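Local coordinates for hypothetical protein NE0471 (Nitrosomonas europaea, PDB 2AUW), which is of uncertain function but carries a probable helix-turn-helix and a DUF2442 domain, and may bind DNA, at residues B[104-109]-B[118-123]; B[96-101]-B[111-116]. All coordinates share one frame; numbering follows the deposited sequence.

Interaction 1 (B[104-109]-B[118-123]); sequences LSLTTA and RMVSYY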
# COMPACT_ATOMS: atom_id res chain seq x y z
N LEU B 104 16.67 0.31 10.52
CA LEU B 104 16.08 1.38 9.71
C LEU B 104 14.64 1.09 9.36
O LEU B 104 14.28 -0.06 9.14
CB LEU B 104 16.88 1.57 8.41
CG LEU B 104 18.37 1.91 8.52
CD1 LEU B 104 18.95 2.24 7.16
CD2 LEU B 104 18.60 3.06 9.46
N SER B 105 13.81 2.14 9.33
CA SER B 105 12.45 2.10 8.79
C SER B 105 12.46 2.70 7.37
O SER B 105 13.51 3.18 6.92
CB SER B 105 11.52 2.95 9.65
OG SER B 105 11.84 4.33 9.57
N LEU B 106 11.31 2.73 6.71
CA LEU B 106 11.17 3.45 5.44
C LEU B 106 11.68 4.89 5.58
O LEU B 106 12.42 5.38 4.72
CB LEU B 106 9.72 3.47 4.96
CG LEU B 106 9.08 2.15 4.51
CD1 LEU B 106 7.72 2.44 3.90
CD2 LEU B 106 9.98 1.35 3.51
N THR B 107 11.28 5.56 6.67
CA THR B 107 11.71 6.94 6.94
C THR B 107 13.22 7.09 7.09
O THR B 107 13.82 7.87 6.37
CB THR B 107 10.98 7.55 8.18
OG1 THR B 107 9.58 7.61 7.90
CG2 THR B 107 11.49 8.96 8.47
N THR B 108 13.82 6.33 8.00
CA THR B 108 15.23 6.50 8.33
C THR B 108 16.11 5.95 7.17
O THR B 108 17.18 6.52 6.89
CB THR B 108 15.61 5.91 9.71
OG1 THR B 108 15.19 4.55 9.81
CG2 THR B 108 14.94 6.72 10.86
N ALA B 109 15.64 4.92 6.46
CA ALA B 109 16.38 4.46 5.27
C ALA B 109 16.35 5.51 4.16
O ALA B 109 17.36 5.78 3.53
CB ALA B 109 15.86 3.10 4.75
N ARG B 118 8.96 6.01 -0.79
CA ARG B 118 8.37 5.13 -1.78
C ARG B 118 9.45 4.28 -2.46
O ARG B 118 9.24 3.08 -2.66
CB ARG B 118 7.58 5.91 -2.85
CG ARG B 118 7.00 5.03 -3.97
CD ARG B 118 6.32 5.91 -5.03
NE ARG B 118 5.26 5.25 -5.82
CZ ARG B 118 4.10 4.82 -5.32
NH1 ARG B 118 3.19 4.26 -6.11
NH2 ARG B 118 3.86 4.94 -4.02
N MSE B 119 10.57 4.91 -2.82
CA MSE B 119 11.63 4.18 -3.53
C MSE B 119 12.28 3.14 -2.63
O MSE B 119 12.61 2.04 -3.08
CB MSE B 119 12.67 5.14 -4.10
CG MSE B 119 12.22 5.72 -5.42
SE MSE B 119 12.49 4.30 -6.75
CE MSE B 119 13.24 5.50 -8.19
N VAL B 120 12.49 3.48 -1.36
CA VAL B 120 12.91 2.49 -0.37
C VAL B 120 11.98 1.27 -0.37
O VAL B 120 12.44 0.14 -0.42
CB VAL B 120 13.04 3.11 1.05
CG1 VAL B 120 13.37 2.03 2.11
CG2 VAL B 120 14.11 4.22 1.05
N SER B 121 10.68 1.51 -0.27
CA SER B 121 9.69 0.44 -0.34
C SER B 121 9.78 -0.37 -1.65
O SER B 121 9.76 -1.59 -1.63
CB SER B 121 8.29 1.01 -0.20
OG SER B 121 7.33 -0.02 -0.26
N TYR B 122 9.90 0.31 -2.78
CA TYR B 122 9.99 -0.41 -4.07
C TYR B 122 11.17 -1.37 -4.13
O TYR B 122 11.02 -2.51 -4.58
CB TYR B 122 10.01 0.57 -5.25
CG TYR B 122 8.60 0.84 -5.80
CD1 TYR B 122 8.28 0.54 -7.12
CD2 TYR B 122 7.60 1.36 -4.98
CE1 TYR B 122 7.00 0.76 -7.63
CE2 TYR B 122 6.30 1.62 -5.49
CZ TYR B 122 6.01 1.31 -6.82
OH TYR B 122 4.75 1.54 -7.35
N TYR B 123 12.31 -0.90 -3.64
CA TYR B 123 13.53 -1.72 -3.56
C TYR B 123 13.37 -2.87 -2.57
O TYR B 123 13.75 -4.01 -2.87
CB TYR B 123 14.73 -0.86 -3.16
CG TYR B 123 15.15 0.22 -4.15
CD1 TYR B 123 15.68 1.43 -3.70
CD2 TYR B 123 15.05 0.02 -5.54
CE1 TYR B 123 16.10 2.44 -4.61
CE2 TYR B 123 15.45 1.02 -6.44
CZ TYR B 123 15.96 2.23 -5.97
OH TYR B 123 16.34 3.22 -6.87
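V120 turns CG1 anti to its backbone N (chi1 175°), and L106 sets CG anti to its own carbonyl carbon (chi1 -68°); these torsions bring a methyl of each side chain together between the two helices. L106 CD2 lies 3.7 Å from V120 CG1, the two side chains sliding past each other in opposite directions. The same CG1 rests on the methyl of A109, 3.8 Å from its CB, and is thus shared by two residues one helical turn apart. V120 CG2 lies alongside the A109 backbone, 4.0 Å from its C. L106 CD2 also reaches the neighbouring residue on helix 117-124, 4.1 Å from S121 CB. No hydrogen bond crosses this buried, apolar contact. The start of helix 106-113 is fixed by a capping box. In it, T108 N donates to S105 OG (3.2 Å, 170°). S105 N donates in return to T108 OG1, at 2.8 Å. F95 and M99 of helix 92-101 also pack on V120, while P44 of the second subunit touches L106, R118 and S121. Within helix 117-124, Y122 CE2 sits 3.7 Å above one face of the R118 guanidinium, toward its rim; R118 NH1 makes a hydrogen bond to R41 O of the second subunit. Two short helices, 106-113 and 117-124, packed together across a short turn are consistent with a helix-turn-helix motif.

Interaction 2 (B[96-101]-B[111-116]); sequences GDWMHR and EALGIS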
# COMPACT_ATOMS: atom_id res chain seq x y z
N GLY B 96 17.08 -5.36 2.25
CA GLY B 96 16.33 -5.59 3.50
C GLY B 96 17.23 -5.93 4.69
O GLY B 96 16.99 -5.45 5.80
N ASP B 97 18.27 -6.73 4.45
CA ASP B 97 19.27 -7.05 5.48
C ASP B 97 20.00 -5.79 5.95
O ASP B 97 20.22 -5.60 7.15
CB ASP B 97 20.30 -8.05 4.95
CG ASP B 97 19.75 -9.47 4.82
OD1 ASP B 97 18.60 -9.74 5.22
OD2 ASP B 97 20.50 -10.33 4.33
N TRP B 98 20.37 -4.91 5.01
CA TRP B 98 20.96 -3.62 5.34
C TRP B 98 20.05 -2.76 6.22
O TRP B 98 20.51 -2.15 7.18
CB TRP B 98 21.41 -2.86 4.07
CG TRP B 98 21.78 -1.43 4.30
CD1 TRP B 98 22.99 -0.93 4.70
CD2 TRP B 98 20.93 -0.29 4.08
NE1 TRP B 98 22.93 0.45 4.78
CE2 TRP B 98 21.68 0.86 4.39
CE3 TRP B 98 19.60 -0.14 3.64
CZ2 TRP B 98 21.16 2.15 4.29
CZ3 TRP B 98 19.06 1.15 3.55
CH2 TRP B 98 19.85 2.27 3.89
N MSE B 99 18.75 -2.71 5.90
CA MSE B 99 17.79 -2.01 6.75
C MSE B 99 17.70 -2.65 8.15
O MSE B 99 17.79 -1.96 9.19
CB MSE B 99 16.40 -1.99 6.11
CG MSE B 99 16.29 -1.13 4.82
SE MSE B 99 14.44 -1.16 4.15
CE MSE B 99 14.12 -2.96 4.43
N HIS B 100 17.52 -3.96 8.16
CA HIS B 100 17.38 -4.71 9.40
C HIS B 100 18.57 -4.52 10.35
O HIS B 100 18.40 -4.12 11.51
CB HIS B 100 17.09 -6.19 9.16
CG HIS B 100 16.63 -6.91 10.40
ND1 HIS B 100 17.47 -7.70 11.15
CD2 HIS B 100 15.44 -6.88 11.05
CE1 HIS B 100 16.81 -8.16 12.20
NE2 HIS B 100 15.58 -7.67 12.17
N ARG B 101 19.78 -4.77 9.85
CA ARG B 101 20.96 -4.73 10.70
C ARG B 101 21.27 -3.30 11.16
O ARG B 101 22.04 -3.10 12.12
CB ARG B 101 22.17 -5.34 10.00
CG ARG B 101 22.65 -4.59 8.76
CD ARG B 101 23.78 -5.36 8.11
NE ARG B 101 24.40 -4.63 7.01
CZ ARG B 101 24.45 -5.07 5.76
NH1 ARG B 101 25.03 -4.33 4.84
NH2 ARG B 101 23.95 -6.25 5.45
N GLU B 111 15.95 8.78 4.53
CA GLU B 111 16.83 9.85 5.01
C GLU B 111 18.30 9.49 4.87
O GLU B 111 19.09 10.31 4.39
CB GLU B 111 16.48 10.22 6.46
CG GLU B 111 15.15 10.97 6.54
CD GLU B 111 14.51 11.00 7.91
OE1 GLU B 111 14.88 10.21 8.81
OE2 GLU B 111 13.59 11.83 8.09
N ALA B 112 18.64 8.26 5.25
CA ALA B 112 19.99 7.74 5.14
C ALA B 112 20.53 7.89 3.73
O ALA B 112 21.62 8.42 3.57
CB ALA B 112 20.03 6.29 5.56
N LEU B 113 19.77 7.44 2.73
CA LEU B 113 20.25 7.35 1.35
C LEU B 113 20.00 8.62 0.53
O LEU B 113 20.58 8.80 -0.55
CB LEU B 113 19.56 6.19 0.61
CG LEU B 113 19.79 4.78 1.18
CD1 LEU B 113 18.72 3.77 0.67
CD2 LEU B 113 21.23 4.34 0.90
N GLY B 114 19.10 9.47 1.02
CA GLY B 114 18.66 10.63 0.25
C GLY B 114 17.78 10.28 -0.93
O GLY B 114 17.94 10.86 -2.01
N ILE B 115 16.83 9.37 -0.72
CA ILE B 115 15.82 8.99 -1.73
C ILE B 115 14.44 8.99 -1.06
O ILE B 115 14.35 9.20 0.16
CB ILE B 115 16.10 7.58 -2.38
CG1 ILE B 115 15.94 6.43 -1.36
CG2 ILE B 115 17.48 7.54 -3.06
CD1 ILE B 115 16.19 5.02 -1.94
N SER B 116 13.39 8.76 -1.82
CA SER B 116 12.04 8.82 -1.25
C SER B 116 11.70 7.56 -0.46
O SER B 116 12.30 6.50 -0.72
CB SER B 116 11.02 9.05 -2.34
OG SER B 116 10.77 7.86 -3.09
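W98 of helix 92-101 pushes the far end of its indole against A112 and L113, at the C-terminal end of the first helix of what is probably a helix-turn-helix motif. Its CH2 atom stands 3.7 Å from L113 CG, and the two leucine methyls spread along the rim on one side of the ring plane, L113 CD1 toward W98 CZ3 (3.9 Å) and L113 CD2 toward W98 CZ2 (4.0 Å). L113 approaches obliquely, whereas A112 CB lies near the ring plane at the edge, 4.4 Å from W98 CH2. With CG anti to the backbone N (chi1 169°), the indole projects from its helix toward helix 106-113, and L113 meets it from the opposite direction. Without the leucine fork, as with an alanine here, a gap is likely to open beside W98 CH2, leaving the indole rim less firmly held. Further out, C138 of helix 132-144 packs on both W98 and L113, and the F95 ring meets the indole with planes at about 40°. R101 folds back over W98: W98 CA lies 3.8 Å above one face of the R101 guanidinium, over its centre, and R101 NH1 is at the indole edge in plane, while its NE makes a salt bridge to E142. Past L113 the chain leaves the helix at G114, with phi 71°, and the next helix is capped by S116 OG, which accepts from M119 N. Within the turn, G114 N keeps a weak, long bond of 3.5 Å to E111 O.

Overall arrangement
The segments alternate along the chain, 96-101, 104-109, 111-116 and 118-123, so that the two contacts cross in sequence while their centres lie only 6 Å apart. Helix 106-113 serves both: its N-terminal half faces helix 117-124 in interaction 1, its C-terminal end faces helix 92-101 in interaction 2. The two also touch directly. L104 N probably hydrogen-bonds to M99 O (2.9 Å), L104 CD1 packs on W98 CH2, and I115 CD1 meets both V120 CG2 and Y123 CE1. Together they join three successive helices into one compact bundle, with helix 132-144 packed against it, consistent with a helix-turn-helix DNA-binding unit.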